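Side-chain contacts in prophenoloxidase b (Marsupenaeus japonicus, PDB 3WKY), which holds a dinuclear type 3 copper centre and, as the precursor of a phenoloxidase, probably serves to oxidise monophenols and o-diphenols: residues F112-Y117 with W202-P207; T119-E122 with S127-D130; L61-G66 with K74-A79; E340-G345 with N402-Y407; V186-E191 with T448-K453. One frame throughout, in Å; residues are numbered along the deposited sequence. Where two conformers were deposited one is given.

Interaction 1. Residues F112-Y117 with W202-P207. With CUO (Cu2-o2 cluster), chain J.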
# COMPACT_ATOMS: atom_id res chain seq x y z
N PHE A 112 6.73 -6.15 -46.28
CA PHE A 112 6.49 -6.15 -47.73
C PHE A 112 5.09 -5.63 -48.06
O PHE A 112 4.93 -4.70 -48.87
CB PHE A 112 6.69 -7.56 -48.29
CG PHE A 112 6.43 -7.68 -49.77
CD1 PHE A 112 7.39 -7.29 -50.69
CD2 PHE A 112 5.22 -8.18 -50.24
CE1 PHE A 112 7.16 -7.40 -52.05
CE2 PHE A 112 4.98 -8.30 -51.61
CZ PHE A 112 5.95 -7.90 -52.51
N LEU A 113 4.07 -6.21 -47.43
CA LEU A 113 2.69 -5.78 -47.60
C LEU A 113 2.45 -4.32 -47.24
O LEU A 113 1.74 -3.61 -47.96
CB LEU A 113 1.73 -6.68 -46.80
CG LEU A 113 1.61 -8.10 -47.35
CD1 LEU A 113 0.73 -8.93 -46.45
CD2 LEU A 113 1.04 -8.05 -48.77
N ALA A 114 3.02 -3.88 -46.12
CA ALA A 114 2.84 -2.48 -45.69
C ALA A 114 3.42 -1.53 -46.73
O ALA A 114 2.77 -0.55 -47.12
CB ALA A 114 3.50 -2.25 -44.34
N ALA A 115 4.63 -1.83 -47.19
CA ALA A 115 5.29 -1.03 -48.22
C ALA A 115 4.47 -0.96 -49.52
O ALA A 115 4.38 0.10 -50.16
CB ALA A 115 6.71 -1.58 -48.50
N LEU A 116 3.85 -2.08 -49.89
CA LEU A 116 3.02 -2.13 -51.09
C LEU A 116 1.78 -1.25 -50.97
O LEU A 116 1.46 -0.47 -51.88
CB LEU A 116 2.58 -3.57 -51.38
CG LEU A 116 3.40 -4.37 -52.39
CD1 LEU A 116 2.69 -5.69 -52.69
CD2 LEU A 116 3.60 -3.56 -53.67
N TYR A 117 1.07 -1.36 -49.85
CA TYR A 117 -0.11 -0.52 -49.64
C TYR A 117 0.29 0.95 -49.62
O TYR A 117 -0.40 1.79 -50.22
CB TYR A 117 -0.84 -0.89 -48.34
CG TYR A 117 -1.77 -2.08 -48.43
CD1 TYR A 117 -3.08 -1.93 -48.84
CD2 TYR A 117 -1.34 -3.36 -48.06
CE1 TYR A 117 -3.94 -3.02 -48.91
CE2 TYR A 117 -2.19 -4.45 -48.12
CZ TYR A 117 -3.49 -4.28 -48.55
OH TYR A 117 -4.33 -5.37 -48.61
N TRP A 202 -5.40 3.98 -42.75
CA TRP A 202 -5.16 5.34 -42.31
C TRP A 202 -3.68 5.58 -42.07
O TRP A 202 -3.11 6.59 -42.49
CB TRP A 202 -5.99 5.71 -41.06
CG TRP A 202 -5.90 7.20 -40.83
CD1 TRP A 202 -6.77 8.16 -41.31
CD2 TRP A 202 -4.85 7.90 -40.17
NE1 TRP A 202 -6.32 9.41 -40.95
CE2 TRP A 202 -5.14 9.27 -40.25
CE3 TRP A 202 -3.68 7.49 -39.50
CZ2 TRP A 202 -4.30 10.25 -39.68
CZ3 TRP A 202 -2.86 8.46 -38.94
CH2 TRP A 202 -3.17 9.82 -39.03
N HIS A 203 -3.04 4.64 -41.37
CA HIS A 203 -1.65 4.85 -41.02
C HIS A 203 -0.69 4.64 -42.18
O HIS A 203 0.44 5.11 -42.13
CB HIS A 203 -1.26 3.97 -39.84
CG HIS A 203 -1.73 4.53 -38.54
ND1 HIS A 203 -1.09 5.58 -37.91
CD2 HIS A 203 -2.79 4.22 -37.77
CE1 HIS A 203 -1.73 5.87 -36.80
NE2 HIS A 203 -2.77 5.07 -36.69
N LEU A 204 -1.14 3.95 -43.21
CA LEU A 204 -0.28 3.76 -44.37
C LEU A 204 -0.52 4.86 -45.41
O LEU A 204 0.34 5.12 -46.25
CB LEU A 204 -0.43 2.35 -44.94
CG LEU A 204 0.24 1.30 -44.03
CD1 LEU A 204 -0.06 -0.11 -44.49
CD2 LEU A 204 1.75 1.53 -43.96
N SER A 205 -1.68 5.51 -45.32
CA SER A 205 -1.94 6.71 -46.12
C SER A 205 -1.29 7.93 -45.47
O SER A 205 -0.81 8.83 -46.16
CB SER A 205 -3.45 6.94 -46.23
OG SER A 205 -3.73 8.04 -47.07
N ASN A 206 -1.27 7.95 -44.14
CA ASN A 206 -0.73 9.09 -43.40
C ASN A 206 0.33 8.70 -42.38
O ASN A 206 0.19 9.01 -41.20
CB ASN A 206 -1.86 9.80 -42.68
CG ASN A 206 -2.86 10.38 -43.63
OD1 ASN A 206 -2.55 11.35 -44.33
ND2 ASN A 206 -4.04 9.78 -43.70
N PRO A 207 1.41 8.03 -42.83
CA PRO A 207 2.38 7.55 -41.84
C PRO A 207 3.14 8.69 -41.20
O PRO A 207 3.46 9.69 -41.84
CB PRO A 207 3.33 6.68 -42.68
CG PRO A 207 3.25 7.26 -44.08
CD PRO A 207 1.82 7.73 -44.22
CU1 CUO J . -4.17 4.94 -34.90
CU2 CUO J . -2.62 4.90 -31.65
O1 CUO J . -2.66 5.18 -33.62
O2 CUO J . -3.22 3.64 -33.33

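Interaction 2. Residues T119-E122 with S127-D130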
# COMPACT_ATOMS: atom_id res chain seq x y z
N THR A 119 2.71 2.30 -51.10
CA THR A 119 3.06 2.64 -52.48
C THR A 119 1.84 3.05 -53.31
O THR A 119 1.92 3.98 -54.12
CB THR A 119 3.80 1.47 -53.14
OG1 THR A 119 5.08 1.31 -52.51
CG2 THR A 119 4.01 1.74 -54.64
N TYR A 120 0.72 2.36 -53.12
CA TYR A 120 -0.51 2.75 -53.83
C TYR A 120 -0.99 4.14 -53.43
O TYR A 120 -1.59 4.84 -54.24
CB TYR A 120 -1.62 1.73 -53.61
CG TYR A 120 -1.60 0.53 -54.54
CD1 TYR A 120 -0.62 -0.45 -54.42
CD2 TYR A 120 -2.57 0.37 -55.52
CE1 TYR A 120 -0.60 -1.55 -55.25
CE2 TYR A 120 -2.56 -0.75 -56.36
CZ TYR A 120 -1.57 -1.70 -56.21
OH TYR A 120 -1.54 -2.81 -57.03
N TYR A 121 -0.75 4.54 -52.18
CA TYR A 121 -1.13 5.89 -51.76
C TYR A 121 -0.17 6.94 -52.32
O TYR A 121 -0.58 8.03 -52.68
CB TYR A 121 -1.19 6.00 -50.22
CG TYR A 121 -2.42 5.35 -49.65
CD1 TYR A 121 -3.64 6.00 -49.71
CD2 TYR A 121 -2.36 4.08 -49.08
CE1 TYR A 121 -4.78 5.41 -49.21
CE2 TYR A 121 -3.50 3.48 -48.58
CZ TYR A 121 -4.71 4.16 -48.66
OH TYR A 121 -5.85 3.58 -48.18
N GLU A 122 1.11 6.60 -52.39
CA GLU A 122 2.12 7.58 -52.77
C GLU A 122 2.28 7.72 -54.28
O GLU A 122 2.54 8.81 -54.78
CB GLU A 122 3.47 7.24 -52.13
CG GLU A 122 3.64 7.80 -50.72
CD GLU A 122 3.51 9.31 -50.67
OE1 GLU A 122 2.43 9.81 -50.28
OE2 GLU A 122 4.48 10.01 -51.04
N SER A 127 -4.16 3.62 -57.59
CA SER A 127 -5.30 4.02 -56.76
C SER A 127 -5.49 3.03 -55.61
O SER A 127 -5.61 1.83 -55.84
CB SER A 127 -6.57 4.09 -57.60
OG SER A 127 -7.73 4.08 -56.77
N PRO A 128 -5.56 3.55 -54.37
CA PRO A 128 -5.67 2.71 -53.17
C PRO A 128 -6.92 1.83 -53.22
O PRO A 128 -6.95 0.74 -52.64
CB PRO A 128 -5.79 3.73 -52.03
CG PRO A 128 -5.22 5.00 -52.58
CD PRO A 128 -5.53 4.99 -54.05
N GLY A 129 -7.95 2.31 -53.92
CA GLY A 129 -9.17 1.55 -54.10
C GLY A 129 -8.94 0.24 -54.86
O GLY A 129 -9.78 -0.66 -54.81
N ASP A 130 -7.81 0.14 -55.54
CA ASP A 130 -7.48 -1.07 -56.29
C ASP A 130 -6.65 -2.08 -55.48
O ASP A 130 -6.30 -3.14 -55.99
CB ASP A 130 -6.73 -0.72 -57.58
CG ASP A 130 -7.59 0.08 -58.55
OD1 ASP A 130 -8.80 -0.19 -58.61
OD2 ASP A 130 -7.05 0.97 -59.24
O HOH W 1 -3.84 -3.30 -58.37

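Interaction 3. Residues L61-G66 with K74-A79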
# COMPACT_ATOMS: atom_id res chain seq x y z
N LEU A 61 15.89 -4.73 -45.40
CA LEU A 61 16.21 -6.13 -45.16
C LEU A 61 16.56 -6.43 -43.70
O LEU A 61 16.71 -7.58 -43.32
CB LEU A 61 17.37 -6.57 -46.06
CG LEU A 61 17.04 -7.19 -47.43
CD1 LEU A 61 15.96 -6.41 -48.15
CD2 LEU A 61 18.29 -7.27 -48.29
N SER A 62 16.69 -5.38 -42.89
CA SER A 62 17.09 -5.54 -41.49
C SER A 62 16.02 -6.17 -40.59
O SER A 62 16.33 -6.64 -39.50
CB SER A 62 17.53 -4.20 -40.90
OG SER A 62 16.42 -3.34 -40.69
N ILE A 63 14.77 -6.18 -41.04
CA ILE A 63 13.71 -6.79 -40.24
C ILE A 63 13.61 -8.27 -40.58
O ILE A 63 13.35 -8.63 -41.72
CB ILE A 63 12.34 -6.11 -40.47
CG1 ILE A 63 12.47 -4.58 -40.40
CG2 ILE A 63 11.31 -6.64 -39.47
CD1 ILE A 63 13.06 -4.05 -39.11
N PRO A 64 13.83 -9.13 -39.58
CA PRO A 64 13.82 -10.58 -39.82
C PRO A 64 12.43 -11.11 -40.18
O PRO A 64 11.42 -10.56 -39.74
CB PRO A 64 14.26 -11.17 -38.47
CG PRO A 64 13.91 -10.11 -37.46
CD PRO A 64 14.12 -8.79 -38.18
N GLU A 65 12.39 -12.17 -40.98
CA GLU A 65 11.15 -12.88 -41.27
C GLU A 65 10.60 -13.50 -39.98
O GLU A 65 11.36 -13.77 -39.05
CB GLU A 65 11.40 -14.00 -42.30
CG GLU A 65 10.16 -14.79 -42.71
CD GLU A 65 10.31 -16.29 -42.51
OE1 GLU A 65 11.41 -16.82 -42.79
OE2 GLU A 65 9.33 -16.94 -42.08
N GLY A 66 9.29 -13.71 -39.92
CA GLY A 66 8.71 -14.43 -38.80
C GLY A 66 8.18 -13.59 -37.65
O GLY A 66 7.85 -14.13 -36.59
N LYS A 74 10.17 2.58 -34.38
CA LYS A 74 10.97 3.41 -35.29
C LYS A 74 11.73 2.61 -36.35
O LYS A 74 11.79 2.99 -37.52
CB LYS A 74 11.96 4.25 -34.48
CG LYS A 74 12.85 5.16 -35.31
CD LYS A 74 14.02 5.67 -34.49
CE LYS A 74 14.68 6.88 -35.14
NZ LYS A 74 15.96 7.23 -34.46
N GLN A 75 12.34 1.50 -35.93
CA GLN A 75 13.11 0.68 -36.85
C GLN A 75 12.21 0.00 -37.89
O GLN A 75 12.56 -0.03 -39.08
CB GLN A 75 13.95 -0.35 -36.08
CG GLN A 75 15.12 0.27 -35.30
CD GLN A 75 14.76 0.71 -33.88
OE1 GLN A 75 13.62 0.57 -33.43
NE2 GLN A 75 15.76 1.23 -33.16
N HIS A 76 11.07 -0.51 -37.46
CA HIS A 76 10.14 -1.14 -38.39
C HIS A 76 9.57 -0.12 -39.38
O HIS A 76 9.47 -0.41 -40.58
CB HIS A 76 8.99 -1.85 -37.66
CG HIS A 76 9.35 -3.21 -37.14
ND1 HIS A 76 8.58 -4.33 -37.38
CD2 HIS A 76 10.40 -3.64 -36.40
CE1 HIS A 76 9.13 -5.38 -36.81
NE2 HIS A 76 10.23 -4.99 -36.20
N SER A 77 9.21 1.06 -38.90
CA SER A 77 8.67 2.07 -39.80
C SER A 77 9.72 2.54 -40.81
O SER A 77 9.38 2.78 -41.97
CB SER A 77 8.03 3.24 -39.04
OG SER A 77 8.97 3.87 -38.19
N GLN A 78 10.98 2.65 -40.39
CA GLN A 78 12.04 3.06 -41.31
C GLN A 78 12.22 2.02 -42.42
O GLN A 78 12.54 2.37 -43.56
CB GLN A 78 13.36 3.30 -40.57
CG GLN A 78 14.45 3.94 -41.43
CD GLN A 78 14.09 5.34 -41.90
OE1 GLN A 78 13.72 6.20 -41.10
NE2 GLN A 78 14.19 5.57 -43.21
N ALA A 79 12.02 0.75 -42.08
CA ALA A 79 12.19 -0.33 -43.04
C ALA A 79 11.09 -0.28 -44.11
O ALA A 79 11.36 -0.47 -45.30
CB ALA A 79 12.20 -1.67 -42.34

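Interaction 4. Residues E340-G345 with N402-Y407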
# COMPACT_ATOMS: atom_id res chain seq x y z
N GLU A 340 1.65 16.75 -34.57
CA GLU A 340 2.97 16.27 -35.01
C GLU A 340 3.89 16.03 -33.82
O GLU A 340 4.75 15.15 -33.86
CB GLU A 340 3.63 17.27 -35.98
CG GLU A 340 2.88 17.48 -37.32
CD GLU A 340 3.08 16.33 -38.31
OE1 GLU A 340 3.59 15.25 -37.93
OE2 GLU A 340 2.73 16.50 -39.50
N ALA A 341 3.73 16.82 -32.76
CA ALA A 341 4.58 16.66 -31.58
C ALA A 341 4.17 15.44 -30.75
O ALA A 341 5.02 14.77 -30.14
CB ALA A 341 4.54 17.93 -30.72
N LEU A 342 2.87 15.16 -30.74
CA LEU A 342 2.33 14.10 -29.88
C LEU A 342 2.41 12.71 -30.49
O LEU A 342 2.62 11.73 -29.77
CB LEU A 342 0.88 14.43 -29.50
CG LEU A 342 0.08 13.49 -28.58
CD1 LEU A 342 0.86 13.22 -27.28
CD2 LEU A 342 -1.31 14.10 -28.28
N GLU A 343 2.25 12.59 -31.81
CA GLU A 343 2.17 11.26 -32.43
C GLU A 343 3.36 10.31 -32.14
O GLU A 343 3.12 9.18 -31.70
CB GLU A 343 1.78 11.30 -33.93
CG GLU A 343 1.49 9.89 -34.47
CD GLU A 343 0.92 9.85 -35.90
OE1 GLU A 343 0.76 10.94 -36.51
OE2 GLU A 343 0.64 8.73 -36.41
N ALA A 344 4.62 10.70 -32.35
CA ALA A 344 5.03 11.96 -32.98
C ALA A 344 5.37 11.72 -34.46
O ALA A 344 5.72 10.60 -34.85
CB ALA A 344 6.24 12.54 -32.27
N GLY A 345 5.26 12.77 -35.26
CA GLY A 345 5.67 12.72 -36.65
C GLY A 345 6.72 13.79 -36.89
O GLY A 345 7.83 13.69 -36.40
N ASN A 402 -7.76 13.58 -24.99
CA ASN A 402 -7.74 14.54 -23.88
C ASN A 402 -6.64 15.58 -24.04
O ASN A 402 -6.84 16.74 -23.67
CB ASN A 402 -7.55 13.81 -22.52
CG ASN A 402 -8.83 13.18 -22.01
OD1 ASN A 402 -9.93 13.43 -22.53
ND2 ASN A 402 -8.70 12.36 -20.95
N VAL A 403 -5.47 15.17 -24.54
CA VAL A 403 -4.40 16.12 -24.78
C VAL A 403 -4.85 17.12 -25.84
O VAL A 403 -4.68 18.34 -25.70
CB VAL A 403 -3.11 15.43 -25.26
CG1 VAL A 403 -1.99 16.46 -25.46
CG2 VAL A 403 -2.66 14.35 -24.26
N PHE A 404 -5.41 16.59 -26.92
CA PHE A 404 -5.88 17.47 -28.00
C PHE A 404 -6.98 18.43 -27.53
O PHE A 404 -6.97 19.61 -27.89
CB PHE A 404 -6.35 16.64 -29.20
CG PHE A 404 -5.22 16.00 -29.98
CD1 PHE A 404 -4.15 16.76 -30.42
CD2 PHE A 404 -5.23 14.63 -30.26
CE1 PHE A 404 -3.10 16.18 -31.15
CE2 PHE A 404 -4.19 14.05 -30.99
CZ PHE A 404 -3.12 14.83 -31.43
N HIS A 405 -7.91 17.94 -26.71
CA HIS A 405 -9.00 18.78 -26.19
C HIS A 405 -8.42 19.81 -25.22
O HIS A 405 -8.89 20.96 -25.17
CB HIS A 405 -10.06 17.91 -25.49
CG HIS A 405 -11.19 18.68 -24.88
ND1 HIS A 405 -12.08 19.41 -25.64
CD2 HIS A 405 -11.57 18.83 -23.59
CE1 HIS A 405 -12.97 19.98 -24.84
NE2 HIS A 405 -12.69 19.64 -23.59
N ARG A 406 -7.40 19.43 -24.45
CA ARG A 406 -6.71 20.39 -23.60
C ARG A 406 -6.22 21.56 -24.45
O ARG A 406 -6.38 22.73 -24.07
CB ARG A 406 -5.50 19.74 -22.91
CG ARG A 406 -4.79 20.66 -21.90
CD ARG A 406 -3.45 20.04 -21.47
NE ARG A 406 -2.80 20.79 -20.39
CZ ARG A 406 -2.76 20.39 -19.12
NH1 ARG A 406 -3.32 19.24 -18.75
NH2 ARG A 406 -2.14 21.14 -18.22
N TYR A 407 -5.64 21.24 -25.60
CA TYR A 407 -5.19 22.29 -26.49
C TYR A 407 -6.40 23.07 -27.04
O TYR A 407 -6.40 24.32 -27.04
CB TYR A 407 -4.29 21.76 -27.62
CG TYR A 407 -4.21 22.82 -28.69
CD1 TYR A 407 -3.40 23.94 -28.52
CD2 TYR A 407 -5.01 22.76 -29.83
CE1 TYR A 407 -3.38 24.97 -29.49
CE2 TYR A 407 -4.99 23.76 -30.78
CZ TYR A 407 -4.17 24.86 -30.61
OH TYR A 407 -4.16 25.87 -31.56

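Interaction 5. Residues V186-E191 with T448-K453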
# COMPACT_ATOMS: atom_id res chain seq x y z
N VAL A 186 -18.63 -5.12 -26.37
CA VAL A 186 -18.36 -4.26 -27.52
C VAL A 186 -17.22 -4.83 -28.39
O VAL A 186 -16.70 -4.16 -29.29
CB VAL A 186 -18.24 -2.74 -27.09
CG1 VAL A 186 -17.11 -2.51 -26.12
CG2 VAL A 186 -18.17 -1.78 -28.29
N SER A 187 -16.87 -6.09 -28.15
CA SER A 187 -15.82 -6.72 -28.93
C SER A 187 -16.19 -6.86 -30.42
O SER A 187 -15.32 -6.81 -31.27
CB SER A 187 -15.41 -8.08 -28.34
OG SER A 187 -16.40 -9.06 -28.54
N TYR A 188 -17.48 -7.02 -30.73
CA TYR A 188 -17.88 -7.12 -32.14
C TYR A 188 -17.44 -5.88 -32.93
O TYR A 188 -17.12 -5.97 -34.12
CB TYR A 188 -19.40 -7.31 -32.30
CG TYR A 188 -20.18 -6.08 -31.92
CD1 TYR A 188 -20.55 -5.87 -30.60
CD2 TYR A 188 -20.51 -5.12 -32.87
CE1 TYR A 188 -21.24 -4.75 -30.24
CE2 TYR A 188 -21.21 -3.99 -32.51
CZ TYR A 188 -21.57 -3.81 -31.19
OH TYR A 188 -22.25 -2.69 -30.81
N TRP A 189 -17.42 -4.73 -32.26
CA TRP A 189 -17.11 -3.46 -32.91
C TRP A 189 -15.59 -3.27 -32.95
O TRP A 189 -15.03 -2.98 -34.01
CB TRP A 189 -17.80 -2.33 -32.15
CG TRP A 189 -18.01 -1.01 -32.88
CD1 TRP A 189 -19.09 -0.65 -33.65
CD2 TRP A 189 -17.14 0.14 -32.84
NE1 TRP A 189 -18.93 0.65 -34.10
CE2 TRP A 189 -17.75 1.16 -33.62
CE3 TRP A 189 -15.91 0.41 -32.22
CZ2 TRP A 189 -17.16 2.42 -33.80
CZ3 TRP A 189 -15.33 1.65 -32.40
CH2 TRP A 189 -15.96 2.65 -33.17
N ARG A 190 -14.92 -3.46 -31.82
CA ARG A 190 -13.47 -3.33 -31.78
C ARG A 190 -12.77 -4.32 -32.72
O ARG A 190 -11.73 -4.02 -33.31
CB ARG A 190 -12.93 -3.53 -30.35
CG ARG A 190 -13.31 -2.42 -29.35
CD ARG A 190 -12.37 -2.48 -28.12
NE ARG A 190 -12.44 -3.84 -27.57
CZ ARG A 190 -13.22 -4.20 -26.56
NH1 ARG A 190 -13.95 -3.30 -25.90
NH2 ARG A 190 -13.25 -5.46 -26.17
N GLU A 191 -13.35 -5.51 -32.87
CA GLU A 191 -12.73 -6.56 -33.67
C GLU A 191 -13.23 -6.58 -35.12
O GLU A 191 -12.78 -7.39 -35.92
CB GLU A 191 -12.91 -7.92 -32.99
CG GLU A 191 -12.13 -8.01 -31.65
CD GLU A 191 -12.43 -9.25 -30.83
OE1 GLU A 191 -13.19 -10.13 -31.30
OE2 GLU A 191 -11.90 -9.36 -29.70
N THR A 448 -30.26 -0.44 -36.86
CA THR A 448 -29.05 -1.25 -37.02
C THR A 448 -29.40 -2.68 -36.68
O THR A 448 -30.39 -2.95 -36.00
CB THR A 448 -27.85 -0.80 -36.14
OG1 THR A 448 -28.14 -1.07 -34.77
CG2 THR A 448 -27.52 0.67 -36.34
N PHE A 449 -28.62 -3.61 -37.22
CA PHE A 449 -28.83 -5.04 -36.93
C PHE A 449 -27.60 -5.84 -37.35
O PHE A 449 -26.70 -5.31 -38.00
CB PHE A 449 -30.09 -5.57 -37.64
CG PHE A 449 -30.30 -5.01 -39.02
CD1 PHE A 449 -29.40 -5.29 -40.04
CD2 PHE A 449 -31.40 -4.22 -39.29
CE1 PHE A 449 -29.59 -4.77 -41.31
CE2 PHE A 449 -31.60 -3.70 -40.56
CZ PHE A 449 -30.69 -3.97 -41.57
N PHE A 450 -27.54 -7.11 -36.97
CA PHE A 450 -26.40 -7.93 -37.38
C PHE A 450 -26.72 -8.76 -38.63
O PHE A 450 -27.82 -9.29 -38.77
CB PHE A 450 -25.91 -8.83 -36.24
CG PHE A 450 -25.17 -8.08 -35.17
CD1 PHE A 450 -23.80 -7.85 -35.29
CD2 PHE A 450 -25.84 -7.58 -34.06
CE1 PHE A 450 -23.11 -7.14 -34.31
CE2 PHE A 450 -25.16 -6.88 -33.07
CZ PHE A 450 -23.80 -6.66 -33.19
N THR A 451 -25.73 -8.84 -39.51
CA THR A 451 -25.86 -9.54 -40.79
C THR A 451 -24.56 -10.31 -41.05
O THR A 451 -23.47 -9.81 -40.76
CB THR A 451 -26.11 -8.53 -41.94
OG1 THR A 451 -27.45 -8.02 -41.85
CG2 THR A 451 -25.94 -9.17 -43.30
N PRO A 452 -24.66 -11.53 -41.58
CA PRO A 452 -23.45 -12.29 -41.93
C PRO A 452 -22.76 -11.73 -43.17
O PRO A 452 -23.43 -11.16 -44.04
CB PRO A 452 -24.00 -13.69 -42.23
CG PRO A 452 -25.41 -13.46 -42.66
CD PRO A 452 -25.89 -12.31 -41.81
N LYS A 453 -21.44 -11.85 -43.24
CA LYS A 453 -20.68 -11.56 -44.45
C LYS A 453 -19.65 -12.66 -44.63
O LYS A 453 -19.16 -13.23 -43.64
CB LYS A 453 -19.97 -10.20 -44.36
CG LYS A 453 -20.90 -8.99 -44.30
CD LYS A 453 -20.07 -7.70 -44.33
CE LYS A 453 -20.89 -6.48 -43.91
NZ LYS A 453 -22.00 -6.20 -44.85

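Interaction 1. Residues F112-Y117 with W202-P207
The ring of Tyr117, whose CB touches Leu204, has the carbonyl carbon of Leu113 at its edge, in plane. It also meets Trp200 edge-to-face, and its OH bonds to Pro132 O. Across the contact, the ring of His203 carries CE3 of Trp202 over the centre of one face, 3.5 Å above the plane. Leu204 does the touching. Its CG stands anti to the carbonyl carbon (chi1 -73°), which aims the forked end at helix 109-122. There Leu204 CD1 lies 4.0 Å from Tyr117 CB and 4.2 Å from Ala114 CB. Leu204 CD1 also comes within 3.9 Å of Ala114 O. One residue earlier, His203 points roughly at right angles to Leu204, toward the copper. His203 NE2 binds copper CU1 at 2.3 Å, a site completed by His199 and His226. The all-alpha domain thus meets the copper domain through methyl and methylene groups. His118 ND1, bonded to Leu204 O, adds a polar tie between the helices. Apolar side-chain packing therefore seats Leu204 on helix 109-122, while the adjacent His203 serves the copper.

Interaction 2. Residues T119-E122 with S127-D130
Ser127 O takes the backbone N-H of Asp130 at 2.8 Å and also meets the edge of the Tyr120 ring. There Tyr120 CD2 approaches Ser127 O to 3.4 Å, with the oxygen near the ring plane. At the far end of that ring a water lies in plane, 2.7 Å from Tyr120 OH. The same water donates a weak bond to Asp130 O. Tyr121 makes the face contact. Its side chain sets out away from the loop, yet with CG anti to the carbonyl carbon (chi1 -75°) the ring comes back over Pro128. The proline lies over one face: Pro128 CB sits 3.8 Å from the Tyr121 ring centroid, a CH-pi contact, and Pro128 CG is 3.4 Å from Tyr121 CE1. Tyr121 OH is hydrogen-bonded to His201 ND1. Were Tyr121 a leucine, Pro128 would probably lose its aromatic face and His201 ND1 this partner. The contact closes the turn between helix 109-122 and helix 134-137. Tyr120 and Asp130 rest on helix 9-12, Thr119 packs on helix 74-89, and Tyr121 reaches helix 193-205 through His201.

Interaction 3. Residues L61-G66 with K74-A79
Ile63 anchors an irregular loop of the hemocyanin-type all-alpha domain on the first turns of helix 74-89. It carries nearly the whole contact, with its branches spread over two helix residues. Ile63 CG2, anti to the backbone N, sits over one face of the His76 ring, 4.0 Å from the centroid and 25° off the normal, a CH-pi contact. Ile63 CG1 takes the place beside the backbone N (chi1 -47°) and presses on Ala79 CB at 3.5 Å. This is the tight, buried part. The His76 ring also meets Phe70, with the two planes at about 40°. The outer side is looser. Gln75 sets out toward the loop, then its amide turns off, and its nearest link to Ile63 is its backbone O. Ser62 is exposed, its OG bonded to Ser59 O. With glycine in place of Ile63, the loop is likely to lose its hold on the helix, since the His76 face and the Ala79 methyl would both be left without their partner. The terminal methyl completes the fit: Ile63 CD1 is 3.8 Å from His76 CD2.

Interaction 4. Residues E340-G345 with N402-Y407
Ahead of Leu342, the residue that meets Val403 and Phe404, Glu340 turns away from the contact. Its OE1 forms a salt bridge with Arg218, as does OE1 of Glu343. Leu342 then reaches across, CG anti to the backbone N (chi1 -179°). One methyl serves both partners. Leu342 CD2 meets Val403 CG1 tip to tip at 3.7 Å. Leu342 CD2 also lies over one face of the Phe404 ring, 4.0 Å from the centroid and 21° off the normal, a CH-pi contact. This packs helix 334-343 on helix 391-409, one of the helices that carry copper ligands in the type 3 copper domain. Leu304 of helix 294-310 also touches Leu342. Glu343 comes next and works on the copper side: its O is hydrogen-bonded to ND1 of His357, a residue of the copper pocket. A cis peptide leads into Ala344. Gly345 N returns to Glu340 O at 2.8 Å.

Interaction 5. Residues V186-E191 with T448-K453
Tyr188 and Phe450 form a T-shaped (edge-to-face) pair, which joins a short helix of the copper domain to a strand of the Ig-like domain. Phe450 gives the edge and Tyr188 the face. The ring centroids are 5.1 Å apart and the planes stand at 81°. The leading atoms of Phe450 are CE1 and CZ. Each comes to 3.6 Å from Tyr188 CD2, so the phenylalanine sits toward the rim of the tyrosine ring. Tyr188 holds its CG in the crowded position between the backbone N and the carbonyl carbon (chi1 70°), which swings the ring out toward the strand. The opposite face of the Tyr188 ring lies on Trp189 CB, 3.8 Å from the ring plane. With both faces covered, the ring has little freedom to turn. Its OH is hydrogen-bonded to Glu236 of helix 218-239, which holds the far end of the ring in place. Phe450 packs on Leu480 of strand 472-481. Backbone bonds from Phe449 to Glu481 and from Thr451 to Phe479 set its strand in the sheet. The helical turn under Tyr188 is tied at Val186 O, which accepts both Trp189 N at 3.1 Å and Arg190 N at 3.2 Å.

How the interactions relate
Interactions 1, 3 and 4 are buried, interaction 2 is partly buried, and interaction 5 lies nearer the surface. Interactions 1 and 2 share helix 109-122 and touch each other: Ser205 OG lies 3.3 Å from Tyr121 CD1. Interaction 1 also touches interaction 4, where Glu343 OE2 lies 3.7 Å from His203 CE1. Both lie near the copper site: His203 is a ligand, and Glu343 O holds His357 of the pocket. Aliphatic contact carries interaction 1, and methyl or proline groups over aromatic faces mark interactions 2, 3 and 4. Ring against ring is found in interaction 5. Interactions 2 and 3 fasten loops to helices close in sequence, whereas interactions 1 and 5 tie the copper domain to its all-alpha and Ig-like neighbours.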